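Local coordinates for protein diadenosine tetraphosphatase, putative (Trypanosoma brucei, PDB 2QJC) that probably hydrolyses phosphoester or phosphoanhydride bonds, as in symmetrical diadenosine tetraphosphate cleavage, with two manganese ions held in a calcineurin-like phosphoesterase fold, at residues Gly19-Cys30 with Cys225-Phe236; Thr49-Val57 with Ile130-His141. One frame throughout, in Å; residues are numbered along the deposited sequence.

Interaction 1 of 2, residues Gly19-Cys30 with Cys225-Phe236. With MN (manganese (II) ion), chain B; PO4 (phosphate ion), chain D.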
loop_
_atom_site.group_PDB
_atom_site.type_symbol
_atom_site.label_atom_id
_atom_site.label_comp_id
_atom_site.label_asym_id
_atom_site.label_seq_id
_atom_site.Cartn_x
_atom_site.Cartn_y
_atom_site.Cartn_z
ATOM N N GLY A 19 4.975 -19.358 1.188
ATOM C CA GLY A 19 5.759 -19.158 2.389
ATOM C C GLY A 19 5.211 -17.979 3.174
ATOM O O GLY A 19 4.100 -17.511 2.921
ATOM N N ARG A 20 5.994 -17.501 4.131
ATOM C CA ARG A 20 5.615 -16.378 4.976
ATOM C C ARG A 20 5.586 -15.077 4.159
ATOM O O ARG A 20 6.504 -14.800 3.379
ATOM C CB ARG A 20 6.630 -16.280 6.103
ATOM C CG ARG A 20 6.311 -15.349 7.238
ATOM C CD ARG A 20 7.622 -15.125 7.986
ATOM N NE ARG A 20 7.467 -14.371 9.215
ATOM C CZ ARG A 20 8.446 -13.685 9.790
ATOM N NH1 ARG A 20 9.656 -13.652 9.238
ATOM N NH2 ARG A 20 8.213 -13.041 10.923
ATOM N N VAL A 21 4.533 -14.279 4.337
ATOM C CA VAL A 21 4.396 -13.022 3.603
ATOM C C VAL A 21 4.252 -11.814 4.530
ATOM O O VAL A 21 3.452 -11.818 5.459
ATOM C CB VAL A 21 3.181 -13.075 2.647
ATOM C CG1 VAL A 21 3.001 -11.717 1.937
ATOM C CG2 VAL A 21 3.385 -14.179 1.622
ATOM N N ILE A 22 5.034 -10.774 4.250
ATOM C CA ILE A 22 5.030 -9.560 5.048
ATOM C C ILE A 22 4.546 -8.377 4.204
ATOM O O ILE A 22 5.137 -8.040 3.184
ATOM C CB ILE A 22 6.447 -9.299 5.604
ATOM C CG1 ILE A 22 6.840 -10.456 6.535
ATOM C CG2 ILE A 22 6.492 -7.988 6.368
ATOM C CD1 ILE A 22 8.270 -10.423 6.975
ATOM N N ILE A 23 3.451 -7.766 4.639
ATOM C CA ILE A 23 2.847 -6.639 3.938
ATOM C C ILE A 23 2.989 -5.387 4.801
ATOM O O ILE A 23 2.520 -5.350 5.951
ATOM C CB ILE A 23 1.358 -6.932 3.642
ATOM C CG1 ILE A 23 1.249 -8.273 2.902
ATOM C CG2 ILE A 23 0.755 -5.804 2.803
ATOM C CD1 ILE A 23 -0.164 -8.766 2.703
ATOM N N VAL A 24 3.634 -4.366 4.239
ATOM C CA VAL A 24 3.897 -3.124 4.969
ATOM C C VAL A 24 3.112 -1.892 4.515
ATOM O O VAL A 24 2.810 -1.732 3.332
ATOM C CB VAL A 24 5.430 -2.818 4.965
ATOM C CG1 VAL A 24 5.973 -2.891 3.557
ATOM C CG2 VAL A 24 5.711 -1.443 5.574
ATOM N N GLY A 25 2.765 -1.046 5.487
ATOM C CA GLY A 25 2.003 0.168 5.229
ATOM C C GLY A 25 2.793 1.279 4.561
ATOM O O GLY A 25 3.957 1.088 4.194
ATOM N N ASP A 26 2.165 2.447 4.414
ATOM C CA ASP A 26 2.795 3.594 3.751
ATOM C C ASP A 26 4.184 3.908 4.310
ATOM O O ASP A 26 4.329 4.241 5.485
ATOM C CB ASP A 26 1.887 4.837 3.859
ATOM C CG ASP A 26 0.534 4.646 3.171
ATOM O OD1 ASP A 26 -0.102 3.584 3.371
ATOM O OD2 ASP A 26 0.095 5.564 2.438
ATOM N N ILE A 27 5.200 3.804 3.456
ATOM C CA ILE A 27 6.584 4.073 3.860
ATOM C C ILE A 27 6.982 5.555 3.712
ATOM O O ILE A 27 7.637 6.124 4.589
ATOM C CB ILE A 27 7.566 3.183 3.061
ATOM C CG1 ILE A 27 7.282 1.703 3.356
ATOM C CG2 ILE A 27 8.991 3.496 3.468
ATOM C CD1 ILE A 27 7.958 0.728 2.401
ATOM N N HIS A 28 6.585 6.175 2.605
ATOM C CA HIS A 28 6.881 7.587 2.378
ATOM C C HIS A 28 8.324 7.983 2.706
ATOM O O HIS A 28 8.561 8.832 3.566
ATOM C CB HIS A 28 5.913 8.463 3.196
ATOM C CG HIS A 28 4.584 8.677 2.538
ATOM N ND1 HIS A 28 4.457 9.249 1.290
ATOM C CD2 HIS A 28 3.323 8.420 2.964
ATOM C CE1 HIS A 28 3.176 9.337 0.975
ATOM N NE2 HIS A 28 2.467 8.842 1.973
ATOM N N GLY A 29 9.278 7.356 2.029
ATOM C CA GLY A 29 10.680 7.671 2.242
ATOM C C GLY A 29 11.280 7.462 3.624
ATOM O O GLY A 29 12.384 7.946 3.876
ATOM N N CYS A 30 10.584 6.766 4.522
ATOM C CA CYS A 30 11.129 6.522 5.862
ATOM C C CYS A 30 11.934 5.219 5.885
ATOM O O CYS A 30 11.520 4.224 6.495
ATOM C CB CYS A 30 10.008 6.456 6.896
ATOM S SG CYS A 30 9.121 8.019 7.139
ATOM N N CYS A 225 3.379 6.442 9.721
ATOM C CA CYS A 225 4.816 6.448 9.969
ATOM C C CYS A 225 5.524 7.795 9.721
ATOM O O CYS A 225 6.224 8.299 10.596
ATOM C CB CYS A 225 5.491 5.358 9.133
ATOM S SG CYS A 225 7.296 5.428 9.199
ATOM N N VAL A 226 5.337 8.369 8.538
ATOM C CA VAL A 226 5.981 9.632 8.178
ATOM C C VAL A 226 5.514 10.853 8.971
ATOM O O VAL A 226 6.210 11.862 9.023
ATOM C CB VAL A 226 5.807 9.941 6.675
ATOM C CG1 VAL A 226 4.353 10.277 6.371
ATOM C CG2 VAL A 226 6.724 11.097 6.271
ATOM N N TYR A 227 4.342 10.763 9.585
ATOM C CA TYR A 227 3.798 11.866 10.365
ATOM C C TYR A 227 4.156 11.727 11.846
ATOM O O TYR A 227 3.630 12.462 12.689
ATOM C CB TYR A 227 2.275 11.909 10.227
ATOM C CG TYR A 227 1.758 12.068 8.814
ATOM C CD1 TYR A 227 1.801 13.305 8.158
ATOM C CD2 TYR A 227 1.167 10.986 8.151
ATOM C CE1 TYR A 227 1.256 13.462 6.886
ATOM C CE2 TYR A 227 0.626 11.131 6.884
ATOM C CZ TYR A 227 0.666 12.364 6.257
ATOM O OH TYR A 227 0.088 12.487 5.016
ATOM N N GLY A 228 5.032 10.773 12.160
ATOM C CA GLY A 228 5.440 10.568 13.540
ATOM C C GLY A 228 4.653 9.504 14.285
ATOM O O GLY A 228 4.728 9.415 15.514
ATOM N N GLY A 229 3.901 8.692 13.545
ATOM C CA GLY A 229 3.107 7.640 14.159
ATOM C C GLY A 229 3.842 6.316 14.308
ATOM O O GLY A 229 4.551 6.098 15.297
ATOM N N ARG A 230 3.665 5.425 13.334
ATOM C CA ARG A 230 4.305 4.108 13.347
ATOM C C ARG A 230 4.249 3.449 11.964
ATOM O O ARG A 230 3.416 3.810 11.124
ATOM C CB ARG A 230 3.605 3.185 14.360
ATOM C CG ARG A 230 3.656 3.652 15.809
ATOM C CD ARG A 230 2.933 2.689 16.735
ATOM N NE ARG A 230 3.666 1.440 16.934
ATOM C CZ ARG A 230 4.770 1.322 17.667
ATOM N NH1 ARG A 230 5.283 2.380 18.281
ATOM N NH2 ARG A 230 5.359 0.138 17.793
ATOM N N LEU A 231 5.147 2.492 11.727
ATOM C CA LEU A 231 5.183 1.753 10.465
ATOM C C LEU A 231 4.749 0.337 10.824
ATOM O O LEU A 231 5.470 -0.387 11.517
ATOM C CB LEU A 231 6.589 1.734 9.860
ATOM C CG LEU A 231 6.655 1.197 8.420
ATOM C CD1 LEU A 231 5.806 2.089 7.491
ATOM C CD2 LEU A 231 8.118 1.151 7.941
ATOM N N SER A 232 3.562 -0.042 10.358
ATOM C CA SER A 232 2.986 -1.345 10.655
ATOM C C SER A 232 3.000 -2.338 9.501
ATOM O O SER A 232 2.992 -1.959 8.329
ATOM C CB SER A 232 1.545 -1.166 11.124
ATOM O OG SER A 232 1.459 -0.164 12.116
ATOM N N ALA A 233 3.008 -3.619 9.852
ATOM C CA ALA A 233 2.993 -4.674 8.856
ATOM C C ALA A 233 2.070 -5.799 9.297
ATOM O O ALA A 233 1.912 -6.049 10.499
ATOM C CB ALA A 233 4.404 -5.222 8.636
ATOM N N ALA A 234 1.458 -6.458 8.316
ATOM C CA ALA A 234 0.588 -7.602 8.565
ATOM C C ALA A 234 1.386 -8.837 8.150
ATOM O O ALA A 234 1.968 -8.878 7.063
ATOM C CB ALA A 234 -0.692 -7.501 7.745
ATOM N N VAL A 235 1.419 -9.838 9.026
ATOM C CA VAL A 235 2.165 -11.058 8.760
ATOM C C VAL A 235 1.246 -12.237 8.459
ATOM O O VAL A 235 0.300 -12.501 9.192
ATOM C CB VAL A 235 3.060 -11.429 9.962
ATOM C CG1 VAL A 235 3.957 -12.622 9.605
ATOM C CG2 VAL A 235 3.900 -10.231 10.367
ATOM N N PHE A 236 1.532 -12.932 7.364
ATOM C CA PHE A 236 0.749 -14.095 6.963
ATOM C C PHE A 236 1.678 -15.300 6.831
ATOM O O PHE A 236 2.794 -15.182 6.322
ATOM C CB PHE A 236 0.029 -13.808 5.641
ATOM C CG PHE A 236 -1.067 -12.781 5.768
ATOM C CD1 PHE A 236 -2.343 -13.153 6.193
ATOM C CD2 PHE A 236 -0.799 -11.430 5.548
ATOM C CE1 PHE A 236 -3.342 -12.186 6.406
ATOM C CE2 PHE A 236 -1.791 -10.449 5.760
ATOM C CZ PHE A 236 -3.060 -10.828 6.190
HETATM MN MN MN B . 0.251 7.753 2.029
HETATM P P PO4 D . -1.991 10.324 1.896
HETATM O O1 PO4 D . -1.391 10.414 3.405
HETATM O O2 PO4 D . -3.553 10.069 2.017
HETATM O O3 PO4 D . -1.711 11.675 1.178
HETATM O O4 PO4 D . -1.319 9.131 1.159
HETATM O O HOH W 1 2.441 4.450 7.537
HETATM O O HOH W 2 4.348 7.150 6.145
HETATM O O HOH W 3 -0.137 8.199 4.193
#
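V21 and F236 bond to each other through both backbone groups, V21 N reaching F236 O at 2.8 Å and F236 N returning to V21 O. I23 and A234 repeat this reciprocal pairing, and G25 N ends the series on S232 O (3.0 Å, 161° at the hydrogen). Beyond G25 the chains part and water takes over: D26 O accepts from two waters, which in turn accept from C225 N and V226 N. L231 CG lies opposite its backbone N (chi1 -170°), carrying CD1 to D26 O at 3.3 Å. D26 OD2 (2.2 Å) and H28 NE2 (2.5 Å) bind one manganese, joined by D55, a water and a phosphate probably from the crystallisation liquor; H204 N and V57 O orient the two ligands through D26 OD1 and H28 ND1. Y227 OH donates to phosphate O1 at 3.0 Å. Outward, the I23 CD1 tip meets the CD2–CE2 side of F236 obliquely, while on the other face I22 CG2 touches A233 CB. V226 lies against H28, CB to CB at 3.8 Å, and C30 SG rests on V226 CA. The chemistry implies a division of labour: a largely apolar antiparallel strand pair, with two bridging waters beyond it, leads into the metal-binding loop, as in other metallophosphoesterases.

Interaction 2 of 2, residues Thr49-Val57 with Ile130-His141. With MN (manganese (II) ion), chain C; MN (manganese (II) ion), chain B.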
loop_
_atom_site.group_PDB
_atom_site.type_symbol
_atom_site.label_atom_id
_atom_site.label_comp_id
_atom_site.label_asym_id
_atom_site.label_seq_id
_atom_site.Cartn_x
_atom_site.Cartn_y
_atom_site.Cartn_z
ATOM N N THR A 49 8.606 -13.157 1.733
ATOM C CA THR A 49 8.282 -12.326 0.587
ATOM C C THR A 49 7.774 -11.022 1.182
ATOM O O THR A 49 6.995 -11.028 2.138
ATOM C CB THR A 49 7.182 -12.956 -0.266
ATOM O OG1 THR A 49 7.578 -14.278 -0.640
ATOM C CG2 THR A 49 6.947 -12.137 -1.527
ATOM N N LEU A 50 8.232 -9.906 0.634
ATOM C CA LEU A 50 7.821 -8.602 1.136
ATOM C C LEU A 50 6.917 -7.910 0.116
ATOM O O LEU A 50 7.192 -7.935 -1.084
ATOM C CB LEU A 50 9.063 -7.748 1.414
ATOM C CG LEU A 50 8.857 -6.342 1.985
ATOM C CD1 LEU A 50 8.050 -6.402 3.289
ATOM C CD2 LEU A 50 10.221 -5.707 2.232
ATOM N N VAL A 51 5.827 -7.318 0.595
ATOM C CA VAL A 51 4.896 -6.607 -0.285
ATOM C C VAL A 51 4.490 -5.267 0.338
ATOM O O VAL A 51 3.980 -5.233 1.455
ATOM C CB VAL A 51 3.605 -7.434 -0.541
ATOM C CG1 VAL A 51 2.732 -6.733 -1.555
ATOM C CG2 VAL A 51 3.957 -8.834 -1.015
ATOM N N ALA A 52 4.723 -4.171 -0.380
ATOM C CA ALA A 52 4.353 -2.838 0.101
ATOM C C ALA A 52 2.975 -2.433 -0.423
ATOM O O ALA A 52 2.541 -2.910 -1.470
ATOM C CB ALA A 52 5.390 -1.816 -0.345
ATOM N N VAL A 53 2.289 -1.552 0.301
ATOM C CA VAL A 53 0.968 -1.086 -0.118
ATOM C C VAL A 53 1.075 0.167 -1.002
ATOM O O VAL A 53 0.067 0.743 -1.419
ATOM C CB VAL A 53 0.054 -0.765 1.097
ATOM C CG1 VAL A 53 -0.117 -2.016 1.974
ATOM C CG2 VAL A 53 0.619 0.413 1.893
ATOM N N GLY A 54 2.302 0.588 -1.290
ATOM C CA GLY A 54 2.479 1.759 -2.128
ATOM C C GLY A 54 2.769 3.015 -1.335
ATOM O O GLY A 54 2.758 2.989 -0.105
ATOM N N ASP A 55 3.002 4.119 -2.042
ATOM C CA ASP A 55 3.330 5.389 -1.405
ATOM C C ASP A 55 4.708 5.205 -0.788
ATOM O O ASP A 55 4.917 5.395 0.412
ATOM C CB ASP A 55 2.286 5.759 -0.338
ATOM C CG ASP A 55 1.251 6.752 -0.848
ATOM O OD1 ASP A 55 1.113 6.895 -2.083
ATOM O OD2 ASP A 55 0.571 7.390 -0.013
ATOM N N LEU A 56 5.645 4.816 -1.645
ATOM C CA LEU A 56 7.026 4.580 -1.256
ATOM C C LEU A 56 7.810 5.883 -1.127
ATOM O O LEU A 56 8.809 5.955 -0.401
ATOM C CB LEU A 56 7.701 3.706 -2.309
ATOM C CG LEU A 56 6.877 2.519 -2.806
ATOM C CD1 LEU A 56 7.679 1.743 -3.839
ATOM C CD2 LEU A 56 6.495 1.633 -1.620
ATOM N N VAL A 57 7.340 6.913 -1.824
ATOM C CA VAL A 57 8.020 8.203 -1.845
ATOM C C VAL A 57 7.268 9.395 -1.246
ATOM O O VAL A 57 6.141 9.275 -0.747
ATOM C CB VAL A 57 8.391 8.570 -3.295
ATOM C CG1 VAL A 57 9.007 7.359 -3.996
ATOM C CG2 VAL A 57 7.146 9.033 -4.046
ATOM N N ILE A 130 -2.375 -6.768 -6.115
ATOM C CA ILE A 130 -1.622 -8.018 -6.057
ATOM C C ILE A 130 -2.429 -9.051 -5.280
ATOM O O ILE A 130 -2.869 -8.793 -4.154
ATOM C CB ILE A 130 -0.236 -7.834 -5.383
ATOM C CG1 ILE A 130 0.648 -6.945 -6.258
ATOM C CG2 ILE A 130 0.445 -9.202 -5.178
ATOM C CD1 ILE A 130 1.981 -6.594 -5.617
ATOM N N ARG A 131 -2.643 -10.211 -5.896
ATOM C CA ARG A 131 -3.388 -11.294 -5.262
ATOM C C ARG A 131 -2.410 -12.355 -4.745
ATOM O O ARG A 131 -1.513 -12.789 -5.475
ATOM C CB ARG A 131 -4.359 -11.944 -6.259
ATOM C CG ARG A 131 -5.335 -10.990 -6.921
ATOM C CD ARG A 131 -6.376 -11.740 -7.766
ATOM N NE ARG A 131 -7.514 -12.179 -6.960
ATOM C CZ ARG A 131 -8.603 -12.769 -7.448
ATOM N NH1 ARG A 131 -8.707 -13.006 -8.748
ATOM N NH2 ARG A 131 -9.604 -13.095 -6.637
ATOM N N ILE A 132 -2.591 -12.761 -3.489
ATOM C CA ILE A 132 -1.748 -13.772 -2.835
ATOM C C ILE A 132 -2.734 -14.833 -2.344
ATOM O O ILE A 132 -3.030 -14.933 -1.143
ATOM C CB ILE A 132 -0.985 -13.165 -1.627
ATOM C CG1 ILE A 132 -0.174 -11.953 -2.087
ATOM C CG2 ILE A 132 -0.047 -14.210 -1.008
ATOM C CD1 ILE A 132 0.295 -11.068 -0.950
ATOM N N PRO A 133 -3.255 -15.643 -3.281
ATOM C CA PRO A 133 -4.232 -16.707 -3.021
ATOM C C PRO A 133 -3.918 -17.757 -1.959
ATOM O O PRO A 133 -4.826 -18.229 -1.277
ATOM C CB PRO A 133 -4.474 -17.304 -4.413
ATOM C CG PRO A 133 -3.174 -17.051 -5.131
ATOM C CD PRO A 133 -2.813 -15.657 -4.690
ATOM N N ALA A 134 -2.652 -18.118 -1.798
ATOM C CA ALA A 134 -2.290 -19.120 -0.799
ATOM C C ALA A 134 -2.714 -18.699 0.613
ATOM O O ALA A 134 -3.037 -19.541 1.461
ATOM C CB ALA A 134 -0.783 -19.370 -0.841
ATOM N N HIS A 135 -2.711 -17.392 0.855
ATOM C CA HIS A 135 -3.076 -16.843 2.155
ATOM C C HIS A 135 -4.431 -16.143 2.114
ATOM O O HIS A 135 -4.831 -15.495 3.086
ATOM C CB HIS A 135 -1.996 -15.851 2.608
ATOM C CG HIS A 135 -0.671 -16.491 2.903
ATOM N ND1 HIS A 135 -0.498 -17.403 3.922
ATOM C CD2 HIS A 135 0.536 -16.366 2.300
ATOM C CE1 HIS A 135 0.757 -17.817 3.933
ATOM N NE2 HIS A 135 1.406 -17.203 2.958
ATOM N N ASN A 136 -5.130 -16.292 0.987
ATOM C CA ASN A 136 -6.429 -15.669 0.752
ATOM C C ASN A 136 -6.369 -14.160 1.043
ATOM O O ASN A 136 -7.197 -13.616 1.766
ATOM C CB ASN A 136 -7.520 -16.333 1.604
ATOM C CG ASN A 136 -8.913 -15.828 1.261
ATOM O OD1 ASN A 136 -9.243 -15.622 0.089
ATOM N ND2 ASN A 136 -9.739 -15.637 2.278
ATOM N N VAL A 137 -5.378 -13.499 0.450
ATOM C CA VAL A 137 -5.168 -12.062 0.626
ATOM C C VAL A 137 -5.116 -11.297 -0.701
ATOM O O VAL A 137 -4.776 -11.861 -1.741
ATOM C CB VAL A 137 -3.841 -11.817 1.414
ATOM C CG1 VAL A 137 -3.308 -10.410 1.163
ATOM C CG2 VAL A 137 -4.083 -12.020 2.903
HETATM N N MSE A 138 -5.470 -10.014 -0.656
HETATM C CA MSE A 138 -5.411 -9.133 -1.825
HETATM C C MSE A 138 -4.905 -7.755 -1.372
HETATM O O MSE A 138 -5.402 -7.184 -0.389
HETATM C CB MSE A 138 -6.781 -8.992 -2.504
HETATM C CG MSE A 138 -7.280 -10.277 -3.176
HETATM SE SE MSE A 138 -8.608 -9.995 -4.585
HETATM C CE MSE A 138 -10.072 -9.325 -3.528
ATOM N N VAL A 139 -3.915 -7.227 -2.082
ATOM C CA VAL A 139 -3.327 -5.938 -1.732
ATOM C C VAL A 139 -3.650 -4.838 -2.746
ATOM O O VAL A 139 -3.485 -5.025 -3.953
ATOM C CB VAL A 139 -1.765 -6.074 -1.601
ATOM C CG1 VAL A 139 -1.142 -4.754 -1.157
ATOM C CG2 VAL A 139 -1.415 -7.178 -0.611
ATOM N N ALA A 140 -4.129 -3.703 -2.242
ATOM C CA ALA A 140 -4.444 -2.525 -3.054
ATOM C C ALA A 140 -4.020 -1.324 -2.193
ATOM O O ALA A 140 -3.959 -1.431 -0.970
ATOM C CB ALA A 140 -5.947 -2.464 -3.373
ATOM N N HIS A 141 -3.729 -0.186 -2.813
ATOM C CA HIS A 141 -3.273 0.968 -2.040
ATOM C C HIS A 141 -4.308 1.598 -1.106
ATOM O O HIS A 141 -4.028 1.808 0.082
ATOM C CB HIS A 141 -2.695 2.051 -2.966
ATOM C CG HIS A 141 -2.257 3.280 -2.235
ATOM N ND1 HIS A 141 -1.228 3.273 -1.315
ATOM C CD2 HIS A 141 -2.758 4.539 -2.228
ATOM C CE1 HIS A 141 -1.117 4.471 -0.769
ATOM N NE2 HIS A 141 -2.035 5.257 -1.304
HETATM MN MN MN C . -2.148 7.489 -0.594
HETATM MN MN MN B . 0.251 7.753 2.029
HETATM O O HOH W 3 -0.137 8.199 4.193
#
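H141 and D55 stand roughly perpendicular as side chains, imidazole and carboxylate planes 51° apart, with H141 CE1 coming to 3.3 Å from D55 CG. No hydrogen bond joins the two; manganese does. D55 OD2 binds one ion at 2.1 Å. Its approach to the other, at 2.8 Å, is a long metal contact. H141 NE2 coordinates that second ion at 2.3 Å. With CG anti to the backbone N (chi1 178°), the H141 ring swings toward residues 53-55, where ND1 donates to V53 O at 2.8 Å. This carbonyl oxygen lies close to the ring plane, although the donor sits 33° off the carbonyl plane. Gripped by the metal at NE2 and by V53 at ND1, the ring has its rotation fixed, and V53 acts as a second-shell residue. H82 N does the comparable job for D55 by bonding to OD1.

This is the inner seam of the metallophosphoesterase beta sandwich: strand 49-52 belongs to one sheet, and the hairpin of strands 129-132 and 137-140 to the other. A G1 beta bulge, with N136 and V137 both set against I132, shapes the hairpin's far end, where H135 N and V137 N reach I132 O, one above and one below the carbonyl plane.

Between the sheets, the V51 and I130 side chains run alongside in opposing senses, CG1 meeting CD1 at 4.1 Å. The same CG1 also faces V139 CG2, whereas V51 CG2 is directed at I132 CD1. Nearer the metals, V53 CG1 meets V139 CG1 at 4.3 Å.

How the interactions relate
Strand 21-24 is the common element: it pairs with strand 230-236 on one side in interaction 1 and with strand 49-52 on the other, while I23 packs on V137 and V139 of the opposing sheet. The two contacts, with centres 11 Å apart, are tied at both ends by probable hydrogen bonds, H28 ND1 to V57 O (2.6 Å) near the metals and G19 O to H135 NE2 (2.7 Å) at the far end. Interaction 1 supplies ligands to one manganese, interaction 2 reaches both, and N81 and H204 add to the second site. The example illustrates a general principle: loops that follow separate strands, together with the start of helix 81-91, converge on one binuclear centre.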